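Local structure of putative major capsid protein (Cafeteriavirus-dependent mavirus, 6G44) at residues I112-K117 with G486-D491; P136-L141 with K214-P219; N329-M334 with K446-Q451; R476-Y481 with D490-Y495. The protein probably forms the shell of the virophage particle as its major capsid protein, a double jelly-roll that assembles here as a trimer. One frame throughout, in Å; residues are numbered along the deposited sequence.

Interactions 1, 3 and 4 are partly buried, interaction 2 a surface contact. Interactions 1 and 4 share D490 and D491: strand 464-482 pairs with strand 488-492 edge to edge by backbone bonds, while the turn after strand 110-114 lies against the face carrying F488 and D490, tied by side chains and water. Interaction 3 lies next to interaction 4, where the N330 amide accepts from R476, and sets a buried valine and isoleucine beside a water link at the exposed end. Interaction 2 stands apart, its nearest atoms about 11 Å from interaction 1 and about 8 Å from interaction 4; helix and loop meet there through one carboxylate bond and a small apolar patch.

Interaction 1. Residues I112-K117 with G486-D491; sequences INMNGK and GTFMDD
The chain reverses through a type I' turn from M114 to K117, which sets N115 opposite G486 and K117 opposite F488 with 5.8 Å between the CA atoms of the latter pair. A water bridges the two backbones, giving a proton to N115 O and taking one from F488 N. The amide of N115 reaches over to the loop: its ND2 donates to G486 O at 2.9 Å, meeting a lone pair in the carbonyl plane, and the same nitrogen lies at the edge of the F488 ring. M114 comes over a face of that ring, its CB 4.0 Å from the centroid; the chain, extended beyond CG, carries SD over the face as well, 4.2 Å from the centroid, in a Met-aromatic contact. K117 runs past F488, with CG anti to the backbone N (chi1 168°) and a bend at chi2, so that NZ arrives 3.1 Å from D490 OD1. This salt bridge meets the syn side of the carboxylate but 35° out of its plane, and a second water links K117 NZ to D490 N. N113 OD1 accepts from G116 N in an Asx motif that braces the turn. Further support comes from strand 222-235, where T227 and N224 take up the N115 amide and L225 packs on M114 and F488, while strand 464-482 flanks F488 through T480 and S482.

Interaction 2. Residues P136-L141 with K214-P219; sequences PLELAL and KNIKDP
Helix 136-142 meets the loop that leads into strand 222-235 in a surface contact, where one helix carboxylate receives a backbone N-H of the loop. E138 supplies it: OE2 accepts from I216 N at 3.1 Å through its syn lone pair, and the N-H...O angle of 166° makes the bond nearly straight. With CG beside its own backbone N and the chain folded back at chi2 (-71°), the carboxylate lies close against the loop. Its CD is 3.3 Å from K214 O, so the carboxylate sits beside a carbonyl as well as the N-H it accepts from. One turn further on, L141 adds an apolar patch against I216. R74 holds the carbonyl of L141, and further along the loop D218 makes a weak hydrogen bond to the backbone of A20 of the third subunit, so the loop also lies at a subunit boundary. I216 thus serves both halves of the contact: its N binds E138, while its CG2 branch touches L141 CB at 3.8 Å.

Interaction 3. Residues N329-M334 with K446-Q451; sequences NNVPSM and KSINMQ
The loop from N329 to P332 crosses the start of strand 448-457 in the double jelly-roll, within the region of the V20 C-terminal family, and the backbones come close where N329 faces S447, with 4.1 Å between their CA atoms. The backbone contact is of the weak CA-H...O kind: N330 CA approaches K446 O at 3.3 Å, with an angle of 126° at the hydrogen. At the exposed end a water lies 2.8 Å from N329 O and, in the S447 conformer given, also bonds to OG, a link that is therefore tentative. Inward the contact becomes apolar. V331 and I448 are both buried and their side chains cross at about a right angle, methyl against methyl. Both branches of I448 come up to V331 CG2, one with CG2 and the other with CD1 at its end. The N330 side chain turns the other way, its OD1 taking a hydrogen bond from R476 of strand 464-482, whereas N330 O is buried with no partner in the model. I448 pairs with M328 of strand 319-328, one of the two neighbours of strand 448-457 in its sheet. V331 CG2 ends the apolar contact, 4.2 Å from I448 CG2 and 3.7 Å from K446 O.

Interaction 4. Residues R476-Y481 with D490-Y495; sequences RDNLTY and DDLTLY
L479 and D491 form the hydrogen-bonded pair of an antiparallel hairpin: L479 N gives to D491 O at 3.0 Å in an almost straight bond, and D491 N returns one to L479 O. N478 with L492 and T480 with D490 are the flanking non-hydrogen-bonded pairs. Beyond the paired residues the strands stay loosely joined by a weak bond from T493 N to D477 O, at 3.5 Å. On the face of L479, T493 places CG2 3.6 Å from L479 CG, while its OG1, between the backbone N and carbonyl carbon (chi1 54°), rests against D477 CB. On the other face L492 reaches R476, its CD2 3.8 Å from R476 CD, and T480 OG1 lies near D490 CB. A water bridges D491 O and Y481 OH, sitting in the plane of the tyrosine ring 2.6 Å from OH. The second shell fixes the polar ends: N478 ND2 bonds to T290 O, T480 OG1 to T290 OG1, and D477 OD2 to N443, while R476, also bonded to N330, makes a salt bridge with E296. P8 and L11 of the second subunit and I31 of the third pack on the face carrying L479 and D491. The whole is a beta hairpin of strands 464-482 and 488-492 in the double jelly-roll, the second being the edge strand of its sheet within the chain, with neighbouring subunits covering one face.

Interaction 1. Residues I112-K117 with G486-D491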
loop_
_atom_site.group_PDB
_atom_site.type_symbol
_atom_site.label_atom_id
_atom_site.label_comp_id
_atom_site.label_asym_id
_atom_site.label_seq_id
_atom_site.Cartn_x
_atom_site.Cartn_y
_atom_site.Cartn_z
ATOM N N ILE C 112 -16.189 -28.182 14.364
ATOM C CA ILE C 112 -17.274 -27.273 14.696
ATOM C C ILE C 112 -18.602 -28.003 14.495
ATOM O O ILE C 112 -18.793 -28.669 13.487
ATOM C CB ILE C 112 -17.192 -25.963 13.875
ATOM C CG1 ILE C 112 -15.892 -25.230 14.236
ATOM C CG2 ILE C 112 -18.427 -25.087 14.150
ATOM C CD1 ILE C 112 -15.652 -23.923 13.480
ATOM N N ASN C 113 -19.471 -27.905 15.500
ATOM C CA ASN C 113 -20.825 -28.454 15.456
ATOM C C ASN C 113 -21.813 -27.301 15.431
ATOM O O ASN C 113 -21.847 -26.478 16.359
ATOM C CB ASN C 113 -21.034 -29.348 16.681
ATOM C CG ASN C 113 -22.391 -30.033 16.703
ATOM O OD1 ASN C 113 -23.395 -29.477 16.287
ATOM N ND2 ASN C 113 -22.419 -31.244 17.253
ATOM N N MET C 114 -22.575 -27.214 14.361
ATOM C CA MET C 114 -23.728 -26.319 14.278
ATOM C C MET C 114 -24.997 -27.165 14.132
ATOM O O MET C 114 -25.191 -27.834 13.120
ATOM C CB MET C 114 -23.564 -25.340 13.117
ATOM C CG MET C 114 -22.408 -24.381 13.337
ATOM S SD MET C 114 -22.385 -23.151 11.998
ATOM C CE MET C 114 -21.040 -22.092 12.573
ATOM N N ASN C 115 -25.865 -27.071 15.133
ATOM C CA ASN C 115 -27.170 -27.793 15.115
ATOM C C ASN C 115 -27.071 -29.277 14.746
ATOM O O ASN C 115 -27.906 -29.822 14.002
ATOM C CB ASN C 115 -28.184 -27.029 14.259
ATOM C CG ASN C 115 -28.527 -25.673 14.853
ATOM O OD1 ASN C 115 -28.227 -25.408 16.025
ATOM N ND2 ASN C 115 -29.061 -24.774 14.024
ATOM N N GLY C 116 -26.030 -29.918 15.253
ATOM C CA GLY C 116 -25.794 -31.326 15.000
ATOM C C GLY C 116 -24.933 -31.688 13.802
ATOM O O GLY C 116 -24.555 -32.847 13.672
ATOM N N LYS C 117 -24.671 -30.740 12.892
ATOM C CA LYS C 117 -23.803 -30.982 11.741
ATOM C C LYS C 117 -22.382 -30.666 12.129
ATOM O O LYS C 117 -22.124 -29.568 12.630
ATOM C CB LYS C 117 -24.216 -30.102 10.566
ATOM C CG LYS C 117 -23.210 -30.044 9.412
ATOM C CD LYS C 117 -23.065 -31.391 8.736
ATOM C CE LYS C 117 -22.186 -31.245 7.505
ATOM N NZ LYS C 117 -21.859 -32.546 6.860
ATOM N N GLY C 486 -33.167 -25.356 11.158
ATOM C CA GLY C 486 -31.949 -25.493 11.940
ATOM C C GLY C 486 -30.888 -26.358 11.295
ATOM O O GLY C 486 -29.712 -26.220 11.622
ATOM N N THR C 487 -31.281 -27.259 10.400
ATOM C CA THR C 487 -30.362 -28.158 9.761
ATOM C C THR C 487 -29.269 -27.403 9.013
ATOM O O THR C 487 -29.535 -26.433 8.317
ATOM C CB THR C 487 -31.087 -29.106 8.792
ATOM O OG1 THR C 487 -32.116 -29.806 9.529
ATOM C CG2 THR C 487 -30.138 -30.118 8.213
ATOM N N PHE C 488 -28.052 -27.913 9.164
ATOM C CA PHE C 488 -26.934 -27.527 8.284
ATOM C C PHE C 488 -26.480 -28.734 7.466
ATOM O O PHE C 488 -26.473 -29.868 7.944
ATOM C CB PHE C 488 -25.734 -27.009 9.106
ATOM C CG PHE C 488 -25.894 -25.610 9.648
ATOM C CD1 PHE C 488 -26.599 -25.362 10.812
ATOM C CD2 PHE C 488 -25.291 -24.529 8.990
ATOM C CE1 PHE C 488 -26.729 -24.076 11.321
ATOM C CE2 PHE C 488 -25.422 -23.242 9.500
ATOM C CZ PHE C 488 -26.143 -23.010 10.658
ATOM N N MET C 489 -26.013 -28.450 6.255
ATOM C CA MET C 489 -25.429 -29.431 5.332
ATOM C C MET C 489 -24.264 -28.742 4.652
ATOM O O MET C 489 -24.213 -27.518 4.585
ATOM C CB MET C 489 -26.421 -29.894 4.257
ATOM C CG MET C 489 -27.617 -30.678 4.785
ATOM S SD MET C 489 -28.714 -31.139 3.420
ATOM C CE MET C 489 -27.760 -32.357 2.519
ATOM N N ASP C 490 -23.314 -29.519 4.165
ATOM C CA ASP C 490 -22.341 -28.963 3.225
ATOM C C ASP C 490 -22.131 -29.926 2.076
ATOM O O ASP C 490 -22.355 -31.122 2.216
ATOM C CB ASP C 490 -21.043 -28.515 3.923
ATOM C CG ASP C 490 -20.186 -29.637 4.409
ATOM O OD1 ASP C 490 -20.681 -30.746 4.665
ATOM O OD2 ASP C 490 -18.961 -29.382 4.509
ATOM N N ASP C 491 -21.785 -29.396 0.912
ATOM C CA ASP C 491 -21.582 -30.228 -0.270
ATOM C C ASP C 491 -20.717 -29.494 -1.273
ATOM O O ASP C 491 -20.819 -28.275 -1.432
ATOM C CB ASP C 491 -22.919 -30.532 -0.983
ATOM C CG ASP C 491 -23.684 -31.668 -0.367
ATOM O OD1 ASP C 491 -23.160 -32.791 -0.294
ATOM O OD2 ASP C 491 -24.820 -31.407 0.060
HETATM O O HOH W 1 -27.900 -30.042 11.185
HETATM O O HOH W 2 -23.993 -32.399 4.730
#

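Interaction 2. Residues P136-L141 with K214-P219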
loop_
_atom_site.group_PDB
_atom_site.type_symbol
_atom_site.label_atom_id
_atom_site.label_comp_id
_atom_site.label_asym_id
_atom_site.label_seq_id
_atom_site.Cartn_x
_atom_site.Cartn_y
_atom_site.Cartn_z
ATOM N N PRO C 136 -3.139 -9.573 1.664
ATOM C CA PRO C 136 -2.475 -9.169 2.913
ATOM C C PRO C 136 -3.284 -8.238 3.844
ATOM O O PRO C 136 -3.101 -8.264 5.060
ATOM C CB PRO C 136 -1.184 -8.498 2.433
ATOM C CG PRO C 136 -0.924 -9.113 1.124
ATOM C CD PRO C 136 -2.270 -9.292 0.502
ATOM N N LEU C 137 -4.209 -7.471 3.272
ATOM C CA LEU C 137 -5.151 -6.684 4.078
ATOM C C LEU C 137 -6.117 -7.551 4.912
ATOM O O LEU C 137 -6.370 -7.258 6.096
ATOM C CB LEU C 137 -5.947 -5.733 3.180
ATOM C CG LEU C 137 -5.104 -4.822 2.270
ATOM C CD1 LEU C 137 -6.026 -3.951 1.414
ATOM C CD2 LEU C 137 -4.120 -3.974 3.077
ATOM N N GLU C 138 -6.673 -8.596 4.311
ATOM C CA GLU C 138 -7.480 -9.555 5.059
ATOM C C GLU C 138 -6.620 -10.284 6.090
ATOM O O GLU C 138 -7.072 -10.532 7.204
ATOM C CB GLU C 138 -8.187 -10.588 4.151
ATOM C CG GLU C 138 -9.491 -10.107 3.525
ATOM C CD GLU C 138 -10.648 -9.966 4.509
ATOM O OE1 GLU C 138 -11.532 -9.143 4.201
ATOM O OE2 GLU C 138 -10.732 -10.691 5.550
ATOM N N LEU C 139 -5.390 -10.649 5.731
ATOM C CA LEU C 139 -4.535 -11.362 6.673
ATOM C C LEU C 139 -4.286 -10.546 7.938
ATOM O O LEU C 139 -4.228 -11.109 9.040
ATOM C CB LEU C 139 -3.215 -11.777 5.993
ATOM C CG LEU C 139 -3.319 -12.882 4.944
ATOM C CD1 LEU C 139 -1.933 -13.183 4.356
ATOM C CD2 LEU C 139 -3.968 -14.160 5.431
ATOM N N ALA C 140 -4.136 -9.226 7.820
ATOM C CA ALA C 140 -3.950 -8.387 9.000
ATOM C C ALA C 140 -5.202 -8.294 9.855
ATOM O O ALA C 140 -5.102 -8.051 11.039
ATOM C CB ALA C 140 -3.453 -6.978 8.612
ATOM N N LEU C 141 -6.371 -8.469 9.252
ATOM C CA LEU C 141 -7.607 -8.548 10.036
ATOM C C LEU C 141 -7.748 -9.914 10.710
ATOM O O LEU C 141 -8.443 -10.053 11.719
ATOM C CB LEU C 141 -8.824 -8.283 9.177
ATOM C CG LEU C 141 -8.926 -6.895 8.554
ATOM C CD1 LEU C 141 -10.166 -6.832 7.669
ATOM C CD2 LEU C 141 -8.975 -5.824 9.611
ATOM N N LYS C 214 -12.330 -15.479 5.284
ATOM C CA LYS C 214 -11.916 -14.721 4.105
ATOM C C LYS C 214 -12.612 -13.364 4.029
ATOM O O LYS C 214 -12.258 -12.556 3.166
ATOM C CB LYS C 214 -12.174 -15.532 2.830
ATOM C CG LYS C 214 -11.394 -16.848 2.753
ATOM C CD LYS C 214 -11.969 -17.843 1.746
ATOM C CE LYS C 214 -12.058 -17.321 0.317
ATOM N NZ LYS C 214 -10.749 -17.284 -0.380
ATOM N N ASN C 215 -13.599 -13.106 4.897
ATOM C CA ASN C 215 -14.424 -11.908 4.879
ATOM C C ASN C 215 -14.536 -11.356 6.309
ATOM O O ASN C 215 -15.640 -11.245 6.813
ATOM C CB ASN C 215 -15.830 -12.255 4.328
ATOM C CG ASN C 215 -15.801 -12.813 2.906
ATOM O OD1 ASN C 215 -15.698 -14.024 2.691
ATOM N ND2 ASN C 215 -15.922 -11.929 1.929
ATOM N N ILE C 216 -13.427 -11.033 6.962
ATOM C CA ILE C 216 -13.455 -10.613 8.345
ATOM C C ILE C 216 -14.156 -9.271 8.585
ATOM O O ILE C 216 -14.817 -9.104 9.606
ATOM C CB ILE C 216 -12.039 -10.664 8.929
ATOM C CG1 ILE C 216 -11.607 -12.149 8.999
ATOM C CG2 ILE C 216 -11.975 -9.988 10.299
ATOM C CD1 ILE C 216 -10.126 -12.356 9.035
ATOM N N LYS C 217 -14.087 -8.342 7.630
ATOM C CA LYS C 217 -14.743 -7.037 7.858
ATOM C C LYS C 217 -16.261 -7.170 7.901
ATOM O O LYS C 217 -16.920 -6.577 8.787
ATOM C CB LYS C 217 -14.340 -5.975 6.815
ATOM C CG LYS C 217 -15.084 -4.648 7.019
ATOM C CD LYS C 217 -14.521 -3.461 6.250
ATOM C CE LYS C 217 -15.484 -2.273 6.314
ATOM N NZ LYS C 217 -15.732 -1.780 7.708
ATOM N N ASP C 218 -16.800 -7.982 6.982
ATOM C CA ASP C 218 -18.235 -8.025 6.754
ATOM C C ASP C 218 -18.739 -9.448 6.438
ATOM O O ASP C 218 -19.308 -9.711 5.370
ATOM C CB ASP C 218 -18.555 -7.058 5.609
ATOM C CG ASP C 218 -20.031 -6.822 5.408
ATOM O OD1 ASP C 218 -20.815 -6.840 6.368
ATOM O OD2 ASP C 218 -20.396 -6.596 4.228
ATOM N N PRO C 219 -18.532 -10.382 7.386
ATOM C CA PRO C 219 -18.957 -11.757 7.161
ATOM C C PRO C 219 -20.466 -11.930 7.324
ATOM O O PRO C 219 -21.078 -11.272 8.180
ATOM C CB PRO C 219 -18.216 -12.546 8.263
ATOM C CG PRO C 219 -18.031 -11.581 9.355
ATOM C CD PRO C 219 -17.959 -10.205 8.735
#

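Interaction 3. Residues N329-M334 with K446-Q451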
loop_
_atom_site.group_PDB
_atom_site.type_symbol
_atom_site.label_atom_id
_atom_site.label_comp_id
_atom_site.label_asym_id
_atom_site.label_seq_id
_atom_site.Cartn_x
_atom_site.Cartn_y
_atom_site.Cartn_z
ATOM N N ASN C 329 -12.322 -37.928 -7.542
ATOM C CA ASN C 329 -13.654 -38.202 -8.128
ATOM C C ASN C 329 -14.289 -37.004 -8.859
ATOM O O ASN C 329 -15.359 -37.127 -9.469
ATOM C CB ASN C 329 -14.619 -38.693 -7.044
ATOM C CG ASN C 329 -14.173 -39.996 -6.414
ATOM O OD1 ASN C 329 -13.705 -40.898 -7.106
ATOM N ND2 ASN C 329 -14.344 -40.115 -5.104
ATOM N N ASN C 330 -13.636 -35.838 -8.786
ATOM C CA ASN C 330 -14.134 -34.601 -9.373
ATOM C C ASN C 330 -12.904 -33.678 -9.510
ATOM O O ASN C 330 -11.845 -34.005 -8.975
ATOM C CB ASN C 330 -15.234 -34.005 -8.488
ATOM C CG ASN C 330 -14.773 -33.780 -7.072
ATOM O OD1 ASN C 330 -13.982 -32.866 -6.813
ATOM N ND2 ASN C 330 -15.244 -34.620 -6.140
ATOM N N VAL C 331 -13.082 -32.554 -10.185
ATOM C CA VAL C 331 -11.959 -31.677 -10.558
ATOM C C VAL C 331 -11.922 -30.458 -9.616
ATOM O O VAL C 331 -12.836 -29.639 -9.655
ATOM C CB VAL C 331 -12.088 -31.235 -12.022
ATOM C CG1 VAL C 331 -10.899 -30.358 -12.422
ATOM C CG2 VAL C 331 -12.182 -32.447 -12.955
ATOM N N PRO C 332 -10.890 -30.367 -8.740
ATOM C CA PRO C 332 -10.798 -29.172 -7.882
ATOM C C PRO C 332 -10.554 -27.868 -8.622
ATOM O O PRO C 332 -10.054 -27.848 -9.739
ATOM C CB PRO C 332 -9.605 -29.466 -6.975
ATOM C CG PRO C 332 -9.490 -30.963 -6.967
ATOM C CD PRO C 332 -9.881 -31.367 -8.353
ATOM N N SER C 333 -10.872 -26.792 -7.935
ATOM C CA SER C 333 -10.643 -25.437 -8.412
ATOM C C SER C 333 -9.176 -25.063 -8.457
ATOM O O SER C 333 -8.742 -24.347 -9.392
ATOM C CB SER C 333 -11.368 -24.460 -7.489
ATOM O OG SER C 333 -11.098 -23.109 -7.839
ATOM N N MET C 334 -8.414 -25.518 -7.472
ATOM C CA MET C 334 -7.009 -25.138 -7.403
ATOM C C MET C 334 -6.210 -26.215 -6.693
ATOM O O MET C 334 -6.741 -26.964 -5.875
ATOM C CB MET C 334 -6.834 -23.780 -6.690
ATOM C CG MET C 334 -5.434 -23.158 -6.842
ATOM S SD MET C 334 -5.233 -21.522 -6.061
ATOM C CE MET C 334 -6.233 -20.492 -7.104
ATOM N N LYS C 446 -16.112 -35.188 -12.901
ATOM C CA LYS C 446 -15.392 -36.100 -13.763
ATOM C C LYS C 446 -14.224 -36.618 -12.943
ATOM O O LYS C 446 -13.482 -35.815 -12.347
ATOM C CB LYS C 446 -14.868 -35.371 -14.991
ATOM C CG LYS C 446 -14.024 -36.256 -15.895
ATOM C CD LYS C 446 -13.414 -35.529 -17.076
ATOM C CE LYS C 446 -12.332 -36.385 -17.704
ATOM N NZ LYS C 446 -12.870 -37.698 -18.201
ATOM N N SER C 447 -14.039 -37.940 -12.915
ATOM C CA SER C 447 -12.926 -38.543 -12.199
ATOM C C SER C 447 -11.629 -38.308 -12.981
ATOM O O SER C 447 -11.608 -38.419 -14.216
ATOM C CB SER C 447 -13.154 -40.051 -11.993
ATOM O OG SER C 447 -14.318 -40.286 -11.214
ATOM N N ILE C 448 -10.568 -37.963 -12.269
ATOM C CA ILE C 448 -9.245 -37.769 -12.859
ATOM C C ILE C 448 -8.179 -38.435 -12.013
ATOM O O ILE C 448 -8.370 -38.697 -10.821
ATOM C CB ILE C 448 -8.887 -36.266 -13.051
ATOM C CG1 ILE C 448 -8.919 -35.502 -11.709
ATOM C CG2 ILE C 448 -9.812 -35.660 -14.092
ATOM C CD1 ILE C 448 -8.357 -34.089 -11.808
ATOM N N ASN C 449 -7.045 -38.713 -12.647
ATOM C CA ASN C 449 -5.851 -39.160 -11.937
ATOM C C ASN C 449 -4.732 -38.168 -12.202
ATOM O O ASN C 449 -4.541 -37.767 -13.337
ATOM C CB ASN C 449 -5.432 -40.552 -12.396
ATOM C CG ASN C 449 -6.514 -41.595 -12.155
ATOM O OD1 ASN C 449 -7.010 -41.742 -11.044
ATOM N ND2 ASN C 449 -6.880 -42.314 -13.200
ATOM N N MET C 450 -4.053 -37.729 -11.143
ATOM C CA MET C 450 -2.952 -36.769 -11.247
ATOM C C MET C 450 -1.682 -37.324 -10.602
ATOM O O MET C 450 -1.727 -37.957 -9.564
ATOM C CB MET C 450 -3.349 -35.449 -10.572
ATOM C CG MET C 450 -2.269 -34.362 -10.639
ATOM S SD MET C 450 -2.670 -32.833 -9.736
ATOM C CE MET C 450 -3.655 -32.057 -10.969
ATOM N N GLN C 451 -0.537 -36.986 -11.198
ATOM C CA GLN C 451 0.750 -37.237 -10.609
ATOM C C GLN C 451 1.561 -35.942 -10.745
ATOM O O GLN C 451 1.484 -35.266 -11.769
ATOM C CB GLN C 451 1.439 -38.385 -11.359
ATOM C CG GLN C 451 2.732 -38.887 -10.745
ATOM C CD GLN C 451 3.109 -40.268 -11.275
ATOM O OE1 GLN C 451 3.132 -40.485 -12.482
ATOM N NE2 GLN C 451 3.385 -41.200 -10.375
HETATM O O HOH W 3 -16.919 -38.970 -10.869
#

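Interaction 4. Residues R476-Y481 with D490-Y495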
loop_
_atom_site.group_PDB
_atom_site.type_symbol
_atom_site.label_atom_id
_atom_site.label_comp_id
_atom_site.label_asym_id
_atom_site.label_seq_id
_atom_site.Cartn_x
_atom_site.Cartn_y
_atom_site.Cartn_z
ATOM N N ARG C 476 -11.063 -27.120 -3.002
ATOM C CA ARG C 476 -12.315 -27.368 -3.706
ATOM C C ARG C 476 -13.394 -26.359 -3.320
ATOM O O ARG C 476 -13.527 -25.989 -2.147
ATOM C CB ARG C 476 -12.852 -28.761 -3.400
ATOM C CG ARG C 476 -12.107 -29.883 -4.089
ATOM C CD ARG C 476 -12.818 -31.183 -3.770
ATOM N NE ARG C 476 -12.400 -32.252 -4.664
ATOM C CZ ARG C 476 -11.411 -33.107 -4.417
ATOM N NH1 ARG C 476 -11.141 -34.049 -5.315
ATOM N NH2 ARG C 476 -10.696 -33.042 -3.303
ATOM N N ASP C 477 -14.190 -25.979 -4.310
ATOM C CA ASP C 477 -15.358 -25.129 -4.072
ATOM C C ASP C 477 -16.397 -25.989 -3.328
ATOM O O ASP C 477 -16.699 -27.118 -3.720
ATOM C CB ASP C 477 -15.913 -24.604 -5.385
ATOM C CG ASP C 477 -14.914 -23.703 -6.147
ATOM O OD1 ASP C 477 -13.962 -23.178 -5.543
ATOM O OD2 ASP C 477 -15.114 -23.495 -7.336
ATOM N N ASN C 478 -16.913 -25.440 -2.239
ATOM C CA ASN C 478 -17.709 -26.193 -1.282
ATOM C C ASN C 478 -18.603 -25.201 -0.572
ATOM O O ASN C 478 -18.150 -24.140 -0.130
ATOM C CB ASN C 478 -16.784 -26.894 -0.325
ATOM C CG ASN C 478 -17.503 -27.784 0.646
ATOM O OD1 ASN C 478 -18.181 -28.713 0.235
ATOM N ND2 ASN C 478 -17.321 -27.538 1.931
ATOM N N LEU C 479 -19.887 -25.539 -0.464
ATOM C CA LEU C 479 -20.857 -24.637 0.150
ATOM C C LEU C 479 -21.495 -25.272 1.357
ATOM O O LEU C 479 -21.713 -26.483 1.377
ATOM C CB LEU C 479 -21.956 -24.284 -0.812
ATOM C CG LEU C 479 -21.593 -23.550 -2.091
ATOM C CD1 LEU C 479 -22.852 -23.145 -2.858
ATOM C CD2 LEU C 479 -20.659 -22.379 -1.906
ATOM N N THR C 480 -21.774 -24.438 2.355
ATOM C CA THR C 480 -22.550 -24.827 3.529
ATOM C C THR C 480 -23.936 -24.187 3.403
ATOM O O THR C 480 -24.093 -23.011 3.034
ATOM C CB THR C 480 -21.810 -24.396 4.801
ATOM O OG1 THR C 480 -20.596 -25.158 4.883
ATOM C CG2 THR C 480 -22.657 -24.660 6.063
ATOM N N TYR C 481 -24.965 -24.987 3.718
ATOM C CA TYR C 481 -26.366 -24.574 3.604
ATOM C C TYR C 481 -27.008 -24.586 4.983
ATOM O O TYR C 481 -26.915 -25.581 5.720
ATOM C CB TYR C 481 -27.138 -25.516 2.685
ATOM C CG TYR C 481 -26.560 -25.620 1.305
ATOM C CD1 TYR C 481 -25.559 -26.539 1.027
ATOM C CD2 TYR C 481 -26.983 -24.774 0.288
ATOM C CE1 TYR C 481 -25.009 -26.629 -0.243
ATOM C CE2 TYR C 481 -26.430 -24.855 -0.969
ATOM C CZ TYR C 481 -25.447 -25.786 -1.226
ATOM O OH TYR C 481 -24.933 -25.844 -2.506
ATOM N N ASP C 490 -23.314 -29.519 4.165
ATOM C CA ASP C 490 -22.341 -28.963 3.225
ATOM C C ASP C 490 -22.131 -29.926 2.076
ATOM O O ASP C 490 -22.355 -31.122 2.216
ATOM C CB ASP C 490 -21.043 -28.515 3.923
ATOM C CG ASP C 490 -20.186 -29.637 4.409
ATOM O OD1 ASP C 490 -20.681 -30.746 4.665
ATOM O OD2 ASP C 490 -18.961 -29.382 4.509
ATOM N N ASP C 491 -21.785 -29.396 0.912
ATOM C CA ASP C 491 -21.582 -30.228 -0.270
ATOM C C ASP C 491 -20.717 -29.494 -1.273
ATOM O O ASP C 491 -20.819 -28.275 -1.432
ATOM C CB ASP C 491 -22.919 -30.532 -0.983
ATOM C CG ASP C 491 -23.684 -31.668 -0.367
ATOM O OD1 ASP C 491 -23.160 -32.791 -0.294
ATOM O OD2 ASP C 491 -24.820 -31.407 0.060
ATOM N N LEU C 492 -19.942 -30.275 -2.002
ATOM C CA LEU C 492 -19.200 -29.770 -3.142
ATOM C C LEU C 492 -20.157 -29.274 -4.216
ATOM O O LEU C 492 -21.276 -29.782 -4.343
ATOM C CB LEU C 492 -18.319 -30.878 -3.719
ATOM C CG LEU C 492 -17.252 -31.473 -2.817
ATOM C CD1 LEU C 492 -16.505 -32.571 -3.567
ATOM C CD2 LEU C 492 -16.279 -30.411 -2.283
ATOM N N THR C 493 -19.732 -28.271 -4.972
ATOM C CA THR C 493 -20.504 -27.716 -6.064
ATOM C C THR C 493 -20.040 -28.442 -7.318
ATOM O O THR C 493 -19.006 -28.079 -7.896
ATOM C CB THR C 493 -20.267 -26.189 -6.186
ATOM O OG1 THR C 493 -18.859 -25.911 -6.291
ATOM C CG2 THR C 493 -20.803 -25.470 -4.977
ATOM N N LEU C 494 -20.748 -29.500 -7.692
ATOM C CA LEU C 494 -20.370 -30.355 -8.826
ATOM C C LEU C 494 -21.430 -30.369 -9.922
ATOM O O LEU C 494 -22.640 -30.387 -9.636
ATOM C CB LEU C 494 -20.111 -31.780 -8.345
ATOM C CG LEU C 494 -19.007 -31.956 -7.311
ATOM C CD1 LEU C 494 -18.931 -33.409 -6.870
ATOM C CD2 LEU C 494 -17.668 -31.474 -7.847
ATOM N N TYR C 495 -20.967 -30.380 -11.169
ATOM C CA TYR C 495 -21.799 -30.316 -12.356
ATOM C C TYR C 495 -21.189 -31.204 -13.432
ATOM O O TYR C 495 -20.008 -31.534 -13.377
ATOM C CB TYR C 495 -21.923 -28.865 -12.872
ATOM C CG TYR C 495 -22.327 -27.932 -11.773
ATOM C CD1 TYR C 495 -23.664 -27.719 -11.454
ATOM C CD2 TYR C 495 -21.353 -27.352 -10.972
ATOM C CE1 TYR C 495 -23.997 -26.894 -10.367
ATOM C CE2 TYR C 495 -21.673 -26.563 -9.898
ATOM C CZ TYR C 495 -22.978 -26.334 -9.593
ATOM O OH TYR C 495 -23.233 -25.512 -8.507
HETATM O O HOH W 4 -23.115 -27.540 -3.109
#